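Local structure of 5-oxoprolinase subunit C (Escherichia coli, 5DUD) at residues A192-P197 against F280-L285; I174-G179 against A259-A264. The protein cleaves 5-oxoproline to L-glutamate, as one subunit of an enzyme that couples this to hydrolysis of ATP to ADP and phosphate. All blocks are in the same frame, centred on the assembly; numbering follows the deposited sequence.

Contact 1 of 2, residues A192-P197 against F280-L285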
ATOM      1  N   ALA A 192     -19.025  -6.198 -19.416  1.00 48.96           N
ATOM      2  CA  ALA A 192     -19.354  -6.751 -18.099  1.00 48.29           C
ATOM      3  C   ALA A 192     -18.748  -5.918 -16.959  1.00 50.23           C
ATOM      4  O   ALA A 192     -19.392  -5.765 -15.929  1.00 49.25           O
ATOM      5  CB  ALA A 192     -18.873  -8.192 -17.995  1.00 49.69           C
ATOM      6  N   PHE A 193     -17.545  -5.343 -17.144  1.00 45.84           N
ATOM      7  CA  PHE A 193     -16.904  -4.549 -16.091  1.00 43.88           C
ATOM      8  C   PHE A 193     -17.711  -3.298 -15.714  1.00 46.82           C
ATOM      9  O   PHE A 193     -17.699  -2.907 -14.548  1.00 45.24           O
ATOM     10  CB  PHE A 193     -15.474  -4.142 -16.489  1.00 44.93           C
ATOM     11  CG  PHE A 193     -14.678  -3.603 -15.324  1.00 45.01           C
ATOM     12  CD1 PHE A 193     -14.286  -4.436 -14.287  1.00 47.72           C
ATOM     13  CD2 PHE A 193     -14.363  -2.255 -15.239  1.00 46.29           C
ATOM     14  CE1 PHE A 193     -13.585  -3.933 -13.192  1.00 47.42           C
ATOM     15  CE2 PHE A 193     -13.652  -1.756 -14.148  1.00 47.92           C
ATOM     16  CZ  PHE A 193     -13.268  -2.599 -13.131  1.00 45.70           C
ATOM     17  N   TRP A 194     -18.426  -2.699 -16.682  1.00 44.18           N
ATOM     18  CA  TRP A 194     -19.238  -1.505 -16.456  1.00 43.77           C
ATOM     19  C   TRP A 194     -20.698  -1.883 -16.207  1.00 49.22           C
ATOM     20  O   TRP A 194     -21.311  -1.343 -15.288  1.00 48.42           O
ATOM     21  CB  TRP A 194     -19.135  -0.540 -17.666  1.00 42.72           C
ATOM     22  CG  TRP A 194     -17.733  -0.248 -18.125  1.00 42.86           C
ATOM     23  CD1 TRP A 194     -17.192  -0.539 -19.342  1.00 46.48           C
ATOM     24  CD2 TRP A 194     -16.705   0.406 -17.377  1.00 41.21           C
ATOM     25  NE1 TRP A 194     -15.878  -0.139 -19.384  1.00 44.99           N
ATOM     26  CE2 TRP A 194     -15.556   0.455 -18.193  1.00 45.05           C
ATOM     27  CE3 TRP A 194     -16.640   0.956 -16.092  1.00 41.27           C
ATOM     28  CZ2 TRP A 194     -14.357   1.030 -17.762  1.00 43.21           C
ATOM     29  CZ3 TRP A 194     -15.452   1.520 -15.663  1.00 41.61           C
ATOM     30  CH2 TRP A 194     -14.330   1.563 -16.497  1.00 42.24           C
ATOM     31  N   ARG A 195     -21.255  -2.790 -17.026  1.00 47.68           N
ATOM     32  CA  ARG A 195     -22.666  -3.171 -16.926  1.00 48.93           C
ATOM     33  C   ARG A 195     -22.954  -4.114 -15.760  1.00 53.04           C
ATOM     34  O   ARG A 195     -23.922  -3.890 -15.038  1.00 52.98           O
ATOM     35  CB  ARG A 195     -23.154  -3.826 -18.232  1.00 51.03           C
ATOM     36  N   SER A 196     -22.153  -5.175 -15.591  1.00 49.54           N
ATOM     37  CA  SER A 196     -22.401  -6.205 -14.576  1.00 49.65           C
ATOM     38  C   SER A 196     -22.021  -5.761 -13.141  1.00 51.93           C
ATOM     39  O   SER A 196     -20.983  -5.130 -12.965  1.00 50.19           O
ATOM     40  CB  SER A 196     -21.639  -7.481 -14.925  1.00 53.89           C
ATOM     41  OG  SER A 196     -22.289  -8.635 -14.423  1.00 64.44           O
ATOM     42  N   PRO A 197     -22.826  -6.105 -12.107  1.00 48.68           N
ATOM     43  CA  PRO A 197     -22.463  -5.726 -10.733  1.00 47.13           C
ATOM     44  C   PRO A 197     -21.403  -6.657 -10.158  1.00 50.66           C
ATOM     45  O   PRO A 197     -21.346  -7.826 -10.542  1.00 51.28           O
ATOM     46  CB  PRO A 197     -23.783  -5.868  -9.985  1.00 49.71           C
ATOM     47  CG  PRO A 197     -24.461  -6.985 -10.659  1.00 55.96           C
ATOM     48  CD  PRO A 197     -24.086  -6.872 -12.120  1.00 51.88           C
ATOM     49  N   PHE A 280     -19.277  -0.194 -11.431  1.00 32.69           N
ATOM     50  CA  PHE A 280     -18.216   0.651 -11.976  1.00 31.54           C
ATOM     51  C   PHE A 280     -18.794   1.556 -13.063  1.00 35.51           C
ATOM     52  O   PHE A 280     -19.588   1.104 -13.888  1.00 36.08           O
ATOM     53  CB  PHE A 280     -17.055  -0.186 -12.530  1.00 33.25           C
ATOM     54  CG  PHE A 280     -16.246  -0.904 -11.476  1.00 34.11           C
ATOM     55  CD1 PHE A 280     -15.426  -0.199 -10.608  1.00 36.17           C
ATOM     56  CD2 PHE A 280     -16.259  -2.288 -11.388  1.00 36.82           C
ATOM     57  CE1 PHE A 280     -14.668  -0.863  -9.644  1.00 36.49           C
ATOM     58  CE2 PHE A 280     -15.497  -2.951 -10.427  1.00 39.03           C
ATOM     59  CZ  PHE A 280     -14.706  -2.234  -9.562  1.00 36.04           C
ATOM     60  N   VAL A 281     -18.397   2.833 -13.053  1.00 31.16           N
ATOM     61  CA  VAL A 281     -18.831   3.832 -14.029  1.00 31.39           C
ATOM     62  C   VAL A 281     -17.619   4.214 -14.887  1.00 34.78           C
ATOM     63  O   VAL A 281     -16.561   4.516 -14.340  1.00 33.42           O
ATOM     64  CB  VAL A 281     -19.448   5.064 -13.309  1.00 34.99           C
ATOM     65  CG1 VAL A 281     -19.651   6.236 -14.274  1.00 35.38           C
ATOM     66  CG2 VAL A 281     -20.759   4.703 -12.626  1.00 35.24           C
ATOM     67  N   GLN A 282     -17.766   4.227 -16.223  1.00 32.15           N
ATOM     68  CA  GLN A 282     -16.660   4.617 -17.113  1.00 31.78           C
ATOM     69  C   GLN A 282     -16.453   6.136 -17.033  1.00 35.55           C
ATOM     70  O   GLN A 282     -17.400   6.902 -17.234  1.00 35.68           O
ATOM     71  CB  GLN A 282     -16.917   4.171 -18.555  1.00 34.27           C
ATOM     72  CG  GLN A 282     -15.645   4.132 -19.408  1.00 44.72           C
ATOM     73  CD  GLN A 282     -15.823   3.460 -20.753  1.00 60.91           C
ATOM     74  OE1 GLN A 282     -16.777   2.713 -20.993  1.00 56.70           O
ATOM     75  NE2 GLN A 282     -14.883   3.696 -21.658  1.00 52.58           N
ATOM     76  N   CYS A 283     -15.226   6.552 -16.694  1.00 31.52           N
ATOM     77  CA  CYS A 283     -14.867   7.933 -16.440  1.00 31.07           C
ATOM     78  C   CYS A 283     -13.950   8.492 -17.528  1.00 35.70           C
ATOM     79  O   CYS A 283     -13.565   7.790 -18.462  1.00 35.66           O
ATOM     80  CB  CYS A 283     -14.204   8.021 -15.068  1.00 30.29           C
ATOM     81  SG  CYS A 283     -13.988   9.710 -14.452  1.00 33.78           S
ATOM     82  N   SER A 284     -13.598   9.781 -17.372  1.00 32.62           N
ATOM     83  CA  SER A 284     -12.714  10.554 -18.250  1.00 32.94           C
ATOM     84  C   SER A 284     -11.645  11.285 -17.411  1.00 36.42           C
ATOM     85  O   SER A 284     -11.849  11.541 -16.223  1.00 35.11           O
ATOM     86  CB  SER A 284     -13.537  11.542 -19.074  1.00 37.40           C
ATOM     87  OG  SER A 284     -12.813  12.709 -19.430  1.00 46.46           O
ATOM     88  N   LEU A 285     -10.524  11.648 -18.040  1.00 33.80           N
ATOM     89  CA  LEU A 285      -9.408  12.276 -17.330  1.00 33.26           C
ATOM     90  C   LEU A 285      -9.790  13.663 -16.777  1.00 37.75           C
ATOM     91  O   LEU A 285      -9.410  13.967 -15.648  1.00 36.61           O
ATOM     92  CB  LEU A 285      -8.166  12.368 -18.241  1.00 33.70           C
ATOM     93  CG  LEU A 285      -6.827  12.652 -17.557  1.00 37.96           C
ATOM     94  CD1 LEU A 285      -6.413  11.507 -16.643  1.00 37.28           C
ATOM     95  CD2 LEU A 285      -5.734  12.912 -18.585  1.00 40.92           C
TER

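Contact 2 of 2, residues I174-G179 against A259-A264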
ATOM      1  N   ILE A 174     -18.975   3.648  -8.489  1.00 36.61           N
ATOM      2  CA  ILE A 174     -17.605   4.159  -8.377  1.00 35.42           C
ATOM      3  C   ILE A 174     -17.026   4.412  -9.774  1.00 39.00           C
ATOM      4  O   ILE A 174     -17.019   3.518 -10.612  1.00 39.15           O
ATOM      5  CB  ILE A 174     -16.767   3.136  -7.551  1.00 38.05           C
ATOM      6  CG1 ILE A 174     -17.091   3.260  -6.038  1.00 38.03           C
ATOM      7  CG2 ILE A 174     -15.257   3.278  -7.788  1.00 38.26           C
ATOM      8  CD1 ILE A 174     -17.453   1.980  -5.385  1.00 45.33           C
ATOM      9  N   ARG A 175     -16.527   5.626 -10.009  1.00 34.87           N
ATOM     10  CA  ARG A 175     -15.947   6.007 -11.294  1.00 34.87           C
ATOM     11  C   ARG A 175     -14.544   5.431 -11.466  1.00 38.27           C
ATOM     12  O   ARG A 175     -13.656   5.758 -10.682  1.00 37.07           O
ATOM     13  CB  ARG A 175     -15.906   7.534 -11.432  1.00 34.76           C
ATOM     14  CG  ARG A 175     -17.276   8.148 -11.679  1.00 44.40           C
ATOM     15  CD  ARG A 175     -17.247   9.661 -11.603  1.00 51.88           C
ATOM     16  NE  ARG A 175     -17.070  10.134 -10.230  1.00 57.05           N
ATOM     17  CZ  ARG A 175     -16.988  11.412  -9.865  1.00 69.79           C
ATOM     18  NH1 ARG A 175     -17.077  12.378 -10.777  1.00 57.55           N
ATOM     19  NH2 ARG A 175     -16.828  11.737  -8.589  1.00 55.43           N
ATOM     20  N   ALA A 176     -14.348   4.563 -12.471  1.00 35.36           N
ATOM     21  CA  ALA A 176     -13.039   3.975 -12.764  1.00 34.90           C
ATOM     22  C   ALA A 176     -12.606   4.355 -14.173  1.00 39.24           C
ATOM     23  O   ALA A 176     -13.447   4.484 -15.060  1.00 39.67           O
ATOM     24  CB  ALA A 176     -13.076   2.455 -12.606  1.00 35.86           C
ATOM     25  N   LEU A 177     -11.285   4.535 -14.364  1.00 35.34           N
ATOM     26  CA  LEU A 177     -10.672   4.872 -15.649  1.00 35.71           C
ATOM     27  C   LEU A 177     -10.064   3.605 -16.262  1.00 39.90           C
ATOM     28  O   LEU A 177      -9.361   2.887 -15.553  1.00 38.98           O
ATOM     29  CB  LEU A 177      -9.582   5.950 -15.476  1.00 35.33           C
ATOM     30  CG  LEU A 177     -10.028   7.394 -15.655  1.00 40.19           C
ATOM     31  CD1 LEU A 177      -8.948   8.359 -15.201  1.00 39.95           C
ATOM     32  CD2 LEU A 177     -10.348   7.693 -17.112  1.00 43.84           C
ATOM     33  N   PRO A 178     -10.275   3.318 -17.560  1.00 37.37           N
ATOM     34  CA  PRO A 178      -9.709   2.087 -18.134  1.00 37.70           C
ATOM     35  C   PRO A 178      -8.192   2.092 -18.334  1.00 41.38           C
ATOM     36  O   PRO A 178      -7.594   3.138 -18.576  1.00 41.01           O
ATOM     37  CB  PRO A 178     -10.393   2.004 -19.508  1.00 40.64           C
ATOM     38  CG  PRO A 178     -10.747   3.396 -19.855  1.00 45.03           C
ATOM     39  CD  PRO A 178     -11.078   4.060 -18.555  1.00 39.69           C
ATOM     40  N   GLY A 179      -7.645   0.888 -18.495  1.00 37.99           N
ATOM     41  CA  GLY A 179      -6.280   0.640 -18.949  1.00 37.71           C
ATOM     42  C   GLY A 179      -5.268   0.682 -17.849  1.00 40.30           C
ATOM     43  O   GLY A 179      -5.652   0.912 -16.697  1.00 39.31           O
ATOM     44  N   ALA A 259      -8.624  -1.628 -14.933  1.00 32.43           N
ATOM     45  CA  ALA A 259      -9.088  -0.269 -14.638  1.00 31.73           C
ATOM     46  C   ALA A 259      -8.432   0.300 -13.385  1.00 34.76           C
ATOM     47  O   ALA A 259      -7.776  -0.430 -12.643  1.00 33.99           O
ATOM     48  CB  ALA A 259     -10.601  -0.267 -14.479  1.00 32.74           C
ATOM     49  N   CYS A 260      -8.586   1.612 -13.171  1.00 31.18           N
ATOM     50  CA  CYS A 260      -8.045   2.306 -12.003  1.00 30.30           C
ATOM     51  C   CYS A 260      -9.104   3.247 -11.453  1.00 33.49           C
ATOM     52  O   CYS A 260      -9.601   4.097 -12.189  1.00 33.49           O
ATOM     53  CB  CYS A 260      -6.759   3.054 -12.347  1.00 30.59           C
ATOM     54  SG  CYS A 260      -5.936   3.803 -10.916  1.00 33.69           S
ATOM     55  N   ILE A 261      -9.478   3.064 -10.180  1.00 29.26           N
ATOM     56  CA  ILE A 261     -10.480   3.888  -9.503  1.00 28.72           C
ATOM     57  C   ILE A 261      -9.856   5.246  -9.156  1.00 31.96           C
ATOM     58  O   ILE A 261      -8.703   5.309  -8.715  1.00 31.28           O
ATOM     59  CB  ILE A 261     -11.034   3.155  -8.253  1.00 31.62           C
ATOM     60  CG1 ILE A 261     -11.748   1.846  -8.671  1.00 32.57           C
ATOM     61  CG2 ILE A 261     -11.992   4.041  -7.446  1.00 32.35           C
ATOM     62  CD1 ILE A 261     -11.631   0.795  -7.712  1.00 39.59           C
ATOM     63  N   ILE A 262     -10.618   6.326  -9.388  1.00 28.24           N
ATOM     64  CA  ILE A 262     -10.141   7.690  -9.147  1.00 27.53           C
ATOM     65  C   ILE A 262     -10.095   7.969  -7.642  1.00 30.23           C
ATOM     66  O   ILE A 262     -10.933   7.465  -6.896  1.00 29.51           O
ATOM     67  CB  ILE A 262     -10.969   8.762  -9.921  1.00 31.09           C
ATOM     68  CG1 ILE A 262     -12.453   8.862  -9.447  1.00 31.56           C
ATOM     69  CG2 ILE A 262     -10.876   8.497 -11.425  1.00 32.41           C
ATOM     70  CD1 ILE A 262     -13.212  10.040  -9.967  1.00 37.46           C
ATOM     71  N   GLU A 263      -9.108   8.767  -7.207  1.00 26.58           N
ATOM     72  CA  GLU A 263      -8.891   9.116  -5.795  1.00 26.07           C
ATOM     73  C   GLU A 263     -10.126   9.768  -5.126  1.00 29.44           C
ATOM     74  O   GLU A 263     -10.323   9.573  -3.928  1.00 28.65           O
ATOM     75  CB  GLU A 263      -7.674  10.047  -5.670  1.00 27.63           C
ATOM     76  CG  GLU A 263      -7.210  10.301  -4.244  1.00 39.13           C
ATOM     77  CD  GLU A 263      -5.850  10.965  -4.149  1.00 61.82           C
ATOM     78  OE1 GLU A 263      -5.781  12.106  -3.638  1.00 57.94           O
ATOM     79  OE2 GLU A 263      -4.855  10.352  -4.599  1.00 56.21           O
ATOM     80  N   ALA A 264     -10.956  10.505  -5.892  1.00 26.15           N
ATOM     81  CA  ALA A 264     -12.166  11.137  -5.355  1.00 26.11           C
ATOM     82  C   ALA A 264     -13.246  10.107  -4.960  1.00 29.52           C
ATOM     83  O   ALA A 264     -14.077  10.424  -4.113  1.00 29.19           O
ATOM     84  CB  ALA A 264     -12.740  12.117  -6.373  1.00 27.49           C
TER

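Contact 1 of 2, residues A192-P197 against F280-L285
The C-terminal turn of helix 187-195 docks on strand 277-282 through two consecutive aromatic residues, Phe193 and Trp194, which meet Phe280 and Gln282. Phe193 and Phe280 form an offset stack: their ring centroids lie 4.3 Å apart and their planes are inclined by only 14°. In the overlap CZ of Phe193 stands 3.5 Å from CD2 of Phe280, toward the rim of each ring. Phe193 reaches this place with CG anti to the backbone N (chi1 -167°), which places CG beside the carbonyl carbon and brings the ring over that of Phe280. Strand 277-282 belongs to the mixed sheet of the carboxyltransferase domain (subdomains A and B), a family grouped with the cyclophilin-like folds, and the helix covers one of its faces here. The Trp194 indole is held between two neighbours, with Phe193 CD2 over one face and Gln282 on the opposite one. Gln282 CB sits 3.8 Å from the centroid of the six-membered ring and 6° off its normal, a CH-pi contact; its extended side chain then crosses the indole, its amide plane nearly parallel to the ring. Gln282 OE1 comes within 3.4 Å of Trp194 NE1, but at a poor angle for a hydrogen bond, and NE1 is instead bonded to Tyr182 OH. At its edge, near the ring plane, the indole meets the Phe280 carbonyl, and Trp194 CE3 packs on Phe280 CB at 3.8 Å.

Contact 2 of 2, residues I174-G179 against A259-A264
Ala176 and Leu177 pair with Ile261 and Cys260 where strands 173-178 and 257-261 run antiparallel, the axes of the short segments 4.3 Å apart at closest approach. Leu177 and Cys260 form the hydrogen-bonded pair: Leu177 N to Cys260 O is 2.8 Å and nearly straight (175°), although the donor is tilted from the carbonyl plane, whereas the return bond from Cys260 N lies in the plane of the Leu177 carbonyl. Ala176-Ile261 and Pro178-Ala259 flank it as non-hydrogen-bonded pairs. The tightly packed part is marked by burial: Ile174, Ala176, Ala259 and Ile261 are all buried, Ile174 CG2 meets Ile261 CG2, and the CB atoms of Ala176 and Ala259 are 4.1 Å apart, with Ile261 CG1 4.2 Å from Ala176 CB. Beyond the last bridge the pairing slackens: Ile262 N reaches Arg175 O by a weak bond of 3.4 Å. There the partly exposed Arg175 bends at chi3 (-72°), bringing one guanidinium face over Ile262 CD1, while its NH2 makes a salt bridge to Asp265. Phe280 of strand 277-282 packs on Ala176 and Ile261; Ala288 of helix 285-302 touches Leu177 and Ile262.

How the contacts relate
Contacts 1 and 2, with centres about 9 Å apart, both reach one sheet in which strand 173-178 lies between 257-261 and 277-282. Two probable hydrogen bonds join them: Val281 N to Ile174 O and Val281 O to Ala176 N, both 2.9 Å. Side chains from the helix of contact 1 then bridge both strands of contact 2, as Phe193 CE2 lies 3.4 Å from Ala259 CB and Trp194 CH2 lies 3.4 Å from Ala176 O. These two approaches show that the helix following strand 173-178 folds back over the pairing that strand makes with 257-261. Along the chain the segments alternate: 174-179, 192-197, 259-264 and 280-285.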